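Local atomic coordinates of periplasmic binding protein (Veillonella parvula, PDB entry 4OVK), a protein that probably captures a solute outside the cytoplasmic membrane and delivers it to an ABC transporter, as a periplasmic-type solute-binding protein. Residues A[179-187]-A[231-242]; A[13-21]-A[138-148]. All blocks are in the same frame, centred on the assembly; numbering follows the deposited sequence.

Interaction 1: A[179-187]-A[231-242]; sequences PKVLYLQNK and PDIIILSNFDSI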
loop_
_atom_site.group_PDB
_atom_site.type_symbol
_atom_site.label_atom_id
_atom_site.label_comp_id
_atom_site.label_asym_id
_atom_site.label_seq_id
_atom_site.Cartn_x
_atom_site.Cartn_y
_atom_site.Cartn_z
ATOM N N PRO A 179 4.718 10.130 -21.419
ATOM C CA PRO A 179 3.864 11.160 -20.812
ATOM C C PRO A 179 4.455 11.651 -19.494
ATOM O O PRO A 179 5.016 10.848 -18.743
ATOM C CB PRO A 179 2.534 10.436 -20.544
ATOM C CG PRO A 179 2.581 9.193 -21.349
ATOM C CD PRO A 179 4.030 8.831 -21.514
ATOM N N LYS A 180 4.344 12.952 -19.234
ATOM C CA LYS A 180 4.805 13.534 -17.979
ATOM C C LYS A 180 3.723 13.395 -16.908
ATOM O O LYS A 180 2.592 13.845 -17.096
ATOM C CB LYS A 180 5.172 14.998 -18.174
ATOM C CG LYS A 180 5.893 15.602 -16.979
ATOM C CD LYS A 180 6.268 17.061 -17.205
ATOM C CE LYS A 180 7.234 17.239 -18.364
ATOM N NZ LYS A 180 7.834 18.596 -18.323
ATOM N N VAL A 181 4.092 12.777 -15.787
ATOM C CA VAL A 181 3.135 12.395 -14.743
ATOM C C VAL A 181 3.499 13.060 -13.428
ATOM O O VAL A 181 4.669 13.013 -13.006
ATOM C CB VAL A 181 3.100 10.862 -14.517
ATOM C CG1 VAL A 181 2.010 10.491 -13.520
ATOM C CG2 VAL A 181 2.915 10.107 -15.834
ATOM N N LEU A 182 2.490 13.668 -12.798
ATOM C CA LEU A 182 2.611 14.298 -11.481
ATOM C C LEU A 182 1.777 13.488 -10.487
ATOM O O LEU A 182 0.594 13.215 -10.738
ATOM C CB LEU A 182 2.068 15.723 -11.524
ATOM C CG LEU A 182 2.190 16.505 -10.209
ATOM C CD1 LEU A 182 3.655 16.770 -9.894
ATOM C CD2 LEU A 182 1.408 17.801 -10.294
ATOM N N TYR A 183 2.387 13.096 -9.368
ATOM C CA TYR A 183 1.659 12.428 -8.299
ATOM C C TYR A 183 1.420 13.472 -7.204
ATOM O O TYR A 183 2.338 13.853 -6.481
ATOM C CB TYR A 183 2.450 11.214 -7.793
ATOM C CG TYR A 183 1.603 10.047 -7.279
ATOM C CD1 TYR A 183 0.778 10.189 -6.178
ATOM C CD2 TYR A 183 1.640 8.802 -7.902
ATOM C CE1 TYR A 183 0.022 9.121 -5.699
ATOM C CE2 TYR A 183 0.878 7.737 -7.447
ATOM C CZ TYR A 183 0.079 7.897 -6.337
ATOM O OH TYR A 183 -0.660 6.830 -5.869
ATOM N N LEU A 184 0.191 13.979 -7.153
ATOM C CA LEU A 184 -0.197 15.046 -6.239
ATOM C C LEU A 184 -0.780 14.443 -4.962
ATOM O O LEU A 184 -1.734 13.663 -5.021
ATOM C CB LEU A 184 -1.212 15.982 -6.940
ATOM C CG LEU A 184 -1.761 17.188 -6.162
ATOM C CD1 LEU A 184 -0.672 18.193 -5.790
ATOM C CD2 LEU A 184 -2.853 17.883 -6.978
ATOM N N GLN A 185 -0.194 14.779 -3.808
ATOM C CA GLN A 185 -0.650 14.198 -2.542
ATOM C C GLN A 185 -1.964 14.784 -2.038
ATOM O O GLN A 185 -2.823 14.049 -1.522
ATOM C CB GLN A 185 0.386 14.363 -1.428
ATOM C CG GLN A 185 0.151 13.370 -0.284
ATOM C CD GLN A 185 1.117 13.509 0.883
ATOM O OE1 GLN A 185 1.357 12.552 1.621
ATOM N NE2 GLN A 185 1.660 14.700 1.069
ATOM N N ASN A 186 -2.103 16.103 -2.143
ATOM C CA ASN A 186 -3.154 16.809 -1.405
ATOM C C ASN A 186 -3.538 18.152 -2.032
ATOM O O ASN A 186 -3.136 18.445 -3.157
ATOM C CB ASN A 186 -2.727 16.968 0.062
ATOM C CG ASN A 186 -1.423 17.707 0.229
ATOM O OD1 ASN A 186 -1.076 18.579 -0.562
ATOM N ND2 ASN A 186 -0.701 17.385 1.302
ATOM N N LYS A 187 -4.311 18.952 -1.293
ATOM C CA LYS A 187 -4.768 20.270 -1.741
ATOM C C LYS A 187 -3.790 21.395 -1.409
ATOM O O LYS A 187 -4.121 22.576 -1.584
ATOM C CB LYS A 187 -6.129 20.582 -1.114
ATOM C CG LYS A 187 -7.189 19.536 -1.426
ATOM C CD LYS A 187 -8.567 19.928 -0.908
ATOM C CE LYS A 187 -8.785 19.477 0.514
ATOM N NZ LYS A 187 -8.766 18.003 0.683
ATOM N N PRO A 231 2.261 18.819 -16.541
ATOM C CA PRO A 231 2.110 17.377 -16.680
ATOM C C PRO A 231 0.949 16.986 -17.596
ATOM O O PRO A 231 -0.059 17.716 -17.688
ATOM C CB PRO A 231 1.876 16.904 -15.237
ATOM C CG PRO A 231 1.329 18.088 -14.533
ATOM C CD PRO A 231 1.995 19.269 -15.160
ATOM N N ASP A 232 1.137 15.870 -18.296
ATOM C CA ASP A 232 0.106 15.250 -19.154
ATOM C C ASP A 232 -0.927 14.449 -18.354
ATOM O O ASP A 232 -2.093 14.318 -18.765
ATOM C CB ASP A 232 0.770 14.318 -20.171
ATOM C CG ASP A 232 1.785 15.037 -21.058
ATOM O OD1 ASP A 232 1.364 15.885 -21.882
ATOM O OD2 ASP A 232 3.004 14.750 -20.932
ATOM N N ILE A 233 -0.482 13.887 -17.229
ATOM C CA ILE A 233 -1.308 13.031 -16.377
ATOM C C ILE A 233 -1.070 13.441 -14.925
ATOM O O ILE A 233 0.067 13.731 -14.548
ATOM C CB ILE A 233 -0.937 11.539 -16.563
ATOM C CG1 ILE A 233 -1.270 11.072 -17.983
ATOM C CG2 ILE A 233 -1.672 10.651 -15.561
ATOM C CD1 ILE A 233 -0.696 9.713 -18.341
ATOM N N ILE A 234 -2.142 13.504 -14.135
ATOM C CA ILE A 234 -2.035 13.787 -12.694
ATOM C C ILE A 234 -2.726 12.644 -11.962
ATOM O O ILE A 234 -3.859 12.293 -12.294
ATOM C CB ILE A 234 -2.706 15.128 -12.310
ATOM C CG1 ILE A 234 -1.991 16.311 -12.981
ATOM C CG2 ILE A 234 -2.718 15.314 -10.788
ATOM C CD1 ILE A 234 -2.780 17.616 -12.939
ATOM N N ILE A 235 -2.021 12.039 -11.008
ATOM C CA ILE A 235 -2.590 11.034 -10.136
ATOM C C ILE A 235 -2.734 11.679 -8.761
ATOM O O ILE A 235 -1.805 12.332 -8.282
ATOM C CB ILE A 235 -1.696 9.782 -10.064
ATOM C CG1 ILE A 235 -1.561 9.156 -11.469
ATOM C CG2 ILE A 235 -2.234 8.786 -9.052
ATOM C CD1 ILE A 235 -0.499 8.111 -11.532
ATOM N N LEU A 236 -3.909 11.523 -8.156
ATOM C CA LEU A 236 -4.206 12.091 -6.845
ATOM C C LEU A 236 -4.104 10.988 -5.807
ATOM O O LEU A 236 -4.684 9.933 -5.979
ATOM C CB LEU A 236 -5.620 12.682 -6.820
ATOM C CG LEU A 236 -5.978 13.708 -7.897
ATOM C CD1 LEU A 236 -7.453 14.057 -7.834
ATOM C CD2 LEU A 236 -5.141 14.963 -7.771
ATOM N N SER A 237 -3.389 11.243 -4.712
ATOM C CA SER A 237 -3.211 10.230 -3.691
ATOM C C SER A 237 -4.453 10.042 -2.804
ATOM O O SER A 237 -5.384 10.844 -2.845
ATOM C CB SER A 237 -2.001 10.580 -2.821
ATOM O OG SER A 237 -2.405 11.312 -1.687
ATOM N N ASN A 238 -4.429 8.985 -1.988
ATOM C CA ASN A 238 -5.467 8.719 -0.969
ATOM C C ASN A 238 -5.107 9.227 0.423
ATOM O O ASN A 238 -5.793 8.909 1.407
ATOM C CB ASN A 238 -5.784 7.219 -0.902
ATOM C CG ASN A 238 -6.561 6.744 -2.112
ATOM O OD1 ASN A 238 -6.007 6.144 -3.019
ATOM N ND2 ASN A 238 -7.843 7.041 -2.139
ATOM N N PHE A 239 -4.054 10.034 0.522
ATOM C CA PHE A 239 -3.722 10.700 1.796
ATOM C C PHE A 239 -4.679 11.845 2.129
ATOM O O PHE A 239 -4.654 12.379 3.240
ATOM C CB PHE A 239 -2.292 11.252 1.757
ATOM C CG PHE A 239 -1.227 10.208 1.909
ATOM C CD1 PHE A 239 -0.716 9.545 0.803
ATOM C CD2 PHE A 239 -0.702 9.912 3.172
ATOM C CE1 PHE A 239 0.283 8.590 0.948
ATOM C CE2 PHE A 239 0.296 8.961 3.318
ATOM C CZ PHE A 239 0.789 8.298 2.207
ATOM N N ASP A 240 -5.518 12.218 1.168
ATOM C CA ASP A 240 -6.289 13.445 1.213
ATOM C C ASP A 240 -7.599 13.212 0.474
ATOM O O ASP A 240 -7.677 12.323 -0.381
ATOM C CB ASP A 240 -5.481 14.531 0.492
ATOM C CG ASP A 240 -6.086 15.893 0.628
ATOM O OD1 ASP A 240 -5.807 16.562 1.637
ATOM O OD2 ASP A 240 -6.858 16.291 -0.271
ATOM N N SER A 241 -8.612 14.026 0.765
ATOM C CA SER A 241 -9.918 13.892 0.103
ATOM C C SER A 241 -9.945 14.377 -1.349
ATOM O O SER A 241 -10.954 14.207 -2.011
ATOM C CB SER A 241 -10.987 14.680 0.873
ATOM O OG SER A 241 -10.868 16.092 0.629
ATOM N N ILE A 242 -8.868 14.991 -1.836
ATOM C CA ILE A 242 -8.874 15.612 -3.158
ATOM C C ILE A 242 -9.335 14.634 -4.251
ATOM O O ILE A 242 -8.932 13.469 -4.286
ATOM C CB ILE A 242 -7.508 16.252 -3.485
ATOM C CG1 ILE A 242 -7.583 17.103 -4.760
ATOM C CG2 ILE A 242 -6.422 15.192 -3.587
ATOM C CD1 ILE A 242 -6.302 17.863 -5.040
HETATM O O HOH W 1 -8.517 16.017 2.806
HETATM O O HOH W 2 -5.023 19.056 1.469
#
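L182 faces I234 and bonds through its backbone to I233 and I235 on either side, strands 180-184 and 233-236 being the parallel central pair of the four-stranded sheet in the C-terminal half of this periplasmic binding protein fold. L182 N donates to I233 O and L182 O accepts from I235 N at 2.9 Å; L184 N to I235 O and S237 N to L184 O continue the ladder. On the face carrying V181 and Y183, I235 CG2 lies over the Y183 ring, 3.8 Å from its centroid and toward the rim, while S237 CB sits at the ring edge. On the other face L184 and L236 run side by side, CD2 to CD2 3.8 Å. Where the ladder starts, the D232 carboxylate receives K180 N on the anti lone pair of OD2 in a nearly straight bond of 2.8 Å.

Past the strand ends, S237 OG donates to Q185 O in its carbonyl plane and accepts from F239 N, forming an ST turn. Q185, extended beyond CG, lays OE1 over one face of the F239 ring. K187 bends at chi3 and chi4 (-88° and -63°), bringing NZ 2.7 Å from D240 OD2 in a salt bridge and donating a hydrogen bond to S241 OG at 2.8 Å. A methionine here would probably leave the D240 carboxylate without its charged mate and S241 OG without this donor. Farther out, D279 binds Y183 OH, K270 NZ takes the carbonyls of S237, D240 and I242, and helix 285-296 packs on V181 and I233. D240 OD2 also accepts from I242 N in an Asx turn, on its anti side, and from K187 NZ on the syn side, both tilted out of the carboxylate plane from the same face.

Interaction 2: A[13-21]-A[138-148]; sequences NIKVVTDLT and NGIRLLGKILD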
loop_
_atom_site.group_PDB
_atom_site.type_symbol
_atom_site.label_atom_id
_atom_site.label_comp_id
_atom_site.label_asym_id
_atom_site.label_seq_id
_atom_site.Cartn_x
_atom_site.Cartn_y
_atom_site.Cartn_z
ATOM N N ASN A 13 6.335 -27.704 21.530
ATOM C CA ASN A 13 5.511 -26.493 21.829
ATOM C C ASN A 13 6.114 -25.167 21.362
ATOM O O ASN A 13 5.400 -24.170 21.315
ATOM C CB ASN A 13 5.223 -26.405 23.338
ATOM C CG ASN A 13 3.993 -27.196 23.753
ATOM O OD1 ASN A 13 3.191 -27.623 22.916
ATOM N ND2 ASN A 13 3.831 -27.387 25.059
ATOM N N ILE A 14 7.406 -25.159 21.024
ATOM C CA ILE A 14 8.136 -23.929 20.671
ATOM C C ILE A 14 8.716 -23.993 19.256
ATOM O O ILE A 14 9.107 -25.055 18.801
ATOM C CB ILE A 14 9.305 -23.698 21.662
ATOM C CG1 ILE A 14 8.775 -23.502 23.092
ATOM C CG2 ILE A 14 10.178 -22.516 21.242
ATOM C CD1 ILE A 14 7.868 -22.302 23.284
ATOM N N LYS A 15 8.760 -22.859 18.562
ATOM C CA LYS A 15 9.519 -22.747 17.311
ATOM C C LYS A 15 10.366 -21.485 17.305
ATOM O O LYS A 15 10.108 -20.553 18.066
ATOM C CB LYS A 15 8.600 -22.751 16.083
ATOM C CG LYS A 15 7.690 -21.540 15.964
ATOM C CD LYS A 15 6.703 -21.705 14.819
ATOM C CE LYS A 15 5.730 -20.535 14.722
ATOM N NZ LYS A 15 4.537 -20.922 13.918
ATOM N N VAL A 16 11.366 -21.467 16.427
ATOM C CA VAL A 16 12.286 -20.350 16.302
ATOM C C VAL A 16 12.209 -19.792 14.887
ATOM O O VAL A 16 12.380 -20.518 13.905
ATOM C CB VAL A 16 13.735 -20.779 16.598
ATOM C CG1 VAL A 16 14.697 -19.606 16.413
ATOM C CG2 VAL A 16 13.836 -21.358 18.001
ATOM N N VAL A 17 11.946 -18.498 14.792
ATOM C CA VAL A 17 11.844 -17.829 13.518
ATOM C C VAL A 17 12.896 -16.736 13.477
ATOM O O VAL A 17 13.123 -16.046 14.468
ATOM C CB VAL A 17 10.443 -17.225 13.327
ATOM C CG1 VAL A 17 10.343 -16.590 11.965
ATOM C CG2 VAL A 17 9.381 -18.308 13.449
ATOM N N THR A 18 13.539 -16.588 12.327
ATOM C CA THR A 18 14.523 -15.535 12.137
ATOM C C THR A 18 13.822 -14.342 11.493
ATOM O O THR A 18 13.231 -14.491 10.428
ATOM C CB THR A 18 15.659 -16.019 11.228
ATOM O OG1 THR A 18 16.232 -17.216 11.774
ATOM C CG2 THR A 18 16.727 -14.942 11.080
ATOM N N ASP A 19 13.866 -13.176 12.143
ATOM C CA ASP A 19 13.185 -11.980 11.614
ATOM C C ASP A 19 14.089 -11.210 10.654
ATOM O O ASP A 19 15.166 -11.689 10.285
ATOM C CB ASP A 19 12.589 -11.103 12.736
ATOM C CG ASP A 19 13.624 -10.318 13.520
ATOM O OD1 ASP A 19 14.785 -10.221 13.071
ATOM O OD2 ASP A 19 13.246 -9.774 14.603
ATOM N N LEU A 20 13.634 -10.038 10.219
ATOM C CA LEU A 20 14.300 -9.319 9.131
ATOM C C LEU A 20 15.595 -8.626 9.570
ATOM O O LEU A 20 16.350 -8.143 8.721
ATOM C CB LEU A 20 13.331 -8.335 8.450
ATOM C CG LEU A 20 12.489 -8.926 7.314
ATOM C CD1 LEU A 20 11.862 -10.254 7.664
ATOM C CD2 LEU A 20 11.430 -7.947 6.845
ATOM N N THR A 21 15.854 -8.596 10.883
ATOM C CA THR A 21 17.114 -8.093 11.421
ATOM C C THR A 21 18.112 -9.236 11.657
ATOM O O THR A 21 19.235 -9.007 12.101
ATOM C CB THR A 21 16.894 -7.354 12.755
ATOM O OG1 THR A 21 16.412 -8.270 13.751
ATOM C CG2 THR A 21 15.890 -6.225 12.571
ATOM N N ASN A 138 9.996 -10.217 1.857
ATOM C CA ASN A 138 10.666 -10.875 2.986
ATOM C C ASN A 138 9.785 -10.915 4.225
ATOM O O ASN A 138 9.774 -11.920 4.957
ATOM C CB ASN A 138 12.002 -10.202 3.315
ATOM C CG ASN A 138 13.008 -10.337 2.196
ATOM O OD1 ASN A 138 13.010 -11.335 1.468
ATOM N ND2 ASN A 138 13.870 -9.334 2.046
ATOM N N GLY A 139 9.020 -9.841 4.442
ATOM C CA GLY A 139 8.062 -9.799 5.551
ATOM C C GLY A 139 6.937 -10.811 5.380
ATOM O O GLY A 139 6.521 -11.468 6.334
ATOM N N ILE A 140 6.459 -10.967 4.151
ATOM C CA ILE A 140 5.437 -11.976 3.874
ATOM C C ILE A 140 5.954 -13.390 4.179
ATOM O O ILE A 140 5.242 -14.221 4.753
ATOM C CB ILE A 140 4.931 -11.859 2.429
ATOM C CG1 ILE A 140 4.057 -10.612 2.315
ATOM C CG2 ILE A 140 4.158 -13.096 2.027
ATOM C CD1 ILE A 140 3.817 -10.167 0.892
ATOM N N ARG A 141 7.202 -13.650 3.807
ATOM C CA ARG A 141 7.792 -14.970 4.006
ATOM C C ARG A 141 7.868 -15.271 5.501
ATOM O O ARG A 141 7.511 -16.373 5.951
ATOM C CB ARG A 141 9.159 -15.044 3.341
ATOM C CG ARG A 141 9.793 -16.429 3.400
ATOM C CD ARG A 141 10.944 -16.546 2.426
ATOM N NE ARG A 141 10.486 -16.668 1.045
ATOM C CZ ARG A 141 11.087 -16.131 -0.014
ATOM N NH1 ARG A 141 10.571 -16.318 -1.220
ATOM N NH2 ARG A 141 12.190 -15.399 0.110
ATOM N N LEU A 142 8.308 -14.270 6.262
ATOM C CA LEU A 142 8.349 -14.354 7.718
ATOM C C LEU A 142 6.962 -14.633 8.299
ATOM O O LEU A 142 6.805 -15.528 9.146
ATOM C CB LEU A 142 8.949 -13.059 8.292
ATOM C CG LEU A 142 8.904 -12.816 9.811
ATOM C CD1 LEU A 142 9.698 -13.867 10.556
ATOM C CD2 LEU A 142 9.450 -11.444 10.147
ATOM N N LEU A 143 5.948 -13.881 7.857
ATOM C CA LEU A 143 4.579 -14.126 8.316
ATOM C C LEU A 143 4.108 -15.551 8.018
ATOM O O LEU A 143 3.384 -16.154 8.811
ATOM C CB LEU A 143 3.619 -13.109 7.706
ATOM C CG LEU A 143 3.746 -11.707 8.286
ATOM C CD1 LEU A 143 2.860 -10.767 7.473
ATOM C CD2 LEU A 143 3.384 -11.685 9.763
ATOM N N GLY A 144 4.503 -16.083 6.869
ATOM C CA GLY A 144 4.182 -17.454 6.516
ATOM C C GLY A 144 4.712 -18.465 7.518
ATOM O O GLY A 144 4.048 -19.441 7.830
ATOM N N LYS A 145 5.907 -18.214 8.043
ATOM C CA LYS A 145 6.509 -19.095 9.052
ATOM C C LYS A 145 5.812 -18.912 10.398
ATOM O O LYS A 145 5.531 -19.874 11.091
ATOM C CB LYS A 145 7.998 -18.806 9.189
ATOM C CG LYS A 145 8.789 -19.268 7.981
ATOM C CD LYS A 145 10.245 -19.536 8.306
ATOM C CE LYS A 145 10.984 -20.055 7.078
ATOM N NZ LYS A 145 10.846 -19.126 5.927
ATOM N N ILE A 146 5.509 -17.673 10.744
ATOM C CA ILE A 146 4.800 -17.383 11.996
ATOM C C ILE A 146 3.406 -18.021 12.018
ATOM O O ILE A 146 3.017 -18.677 12.989
ATOM C CB ILE A 146 4.708 -15.870 12.226
ATOM C CG1 ILE A 146 6.111 -15.323 12.525
ATOM C CG2 ILE A 146 3.724 -15.545 13.354
ATOM C CD1 ILE A 146 6.214 -13.823 12.498
ATOM N N LEU A 147 2.676 -17.839 10.926
ATOM C CA LEU A 147 1.294 -18.286 10.820
ATOM C C LEU A 147 1.135 -19.735 10.360
ATOM O O LEU A 147 0.013 -20.216 10.271
ATOM C CB LEU A 147 0.556 -17.381 9.829
ATOM C CG LEU A 147 0.427 -15.922 10.246
ATOM C CD1 LEU A 147 0.035 -15.058 9.053
ATOM C CD2 LEU A 147 -0.583 -15.851 11.366
ATOM N N ASP A 148 2.242 -20.423 10.061
ATOM C CA ASP A 148 2.216 -21.733 9.403
ATOM C C ASP A 148 1.344 -21.728 8.144
ATOM O O ASP A 148 0.491 -22.603 7.955
ATOM C CB ASP A 148 1.785 -22.828 10.380
ATOM C CG ASP A 148 2.873 -23.165 11.367
ATOM O OD1 ASP A 148 3.953 -23.603 10.920
ATOM O OD2 ASP A 148 2.663 -23.001 12.582
#
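L20 and L142 meet where strand 14-18, antiparallel to helix 133-147, leads into the following loop. L142 has CG anti to the backbone N (chi1 171°), and its two methyls part: CD2 meets L20 CD1 at 3.7 Å and approaches CA and CB of D19, while CD1 lies 3.6 Å from T18 O. The other L20 methyl, CD2, rests against the backbone of G139, 3.9 Å from its N. At the far end K15 takes the sterically hindered chi1 of 66° and then runs straight, carrying NZ to the C-terminal end of the helix. There NZ binds I146 O at 2.9 Å from above the carbonyl plane, and K145 O at 3.2 Å within the plane of that carbonyl. D148, just past the helix and with positive phi, adds a salt bridge through OD2 to K15 NZ at 3.1 Å whose hydrogen bond is weak; the strongest polar partner of NZ is K29 O, just after hairpin strand 24-28. The leucine packing thus joins the N-terminal hairpin to the helix flank, while the lysine ammonium probably offsets the partial negative charge gathered at the helix C-terminus.

How the interactions relate
The two contacts belong to opposite sides of the chain's centre, their nearest atoms about 19 Å apart. Interaction 1 is sheet-internal: two inner strands share a regular backbone ladder, most touching residues are buried, and charged pairing appears beyond the strand ends. Interaction 2 has no backbone-to-backbone bonds; a peripheral hairpin strand lies on a helix and depends on side chains reaching other side chains and helix backbone, with less than half the buried surface. They share no element. In both, aliphatic packing is flanked by a lysine facing an aspartate, but one lysine ties two loops through side-chain acceptors, whereas the other is shared among helix-end carbonyls, an aspartate and K29 O.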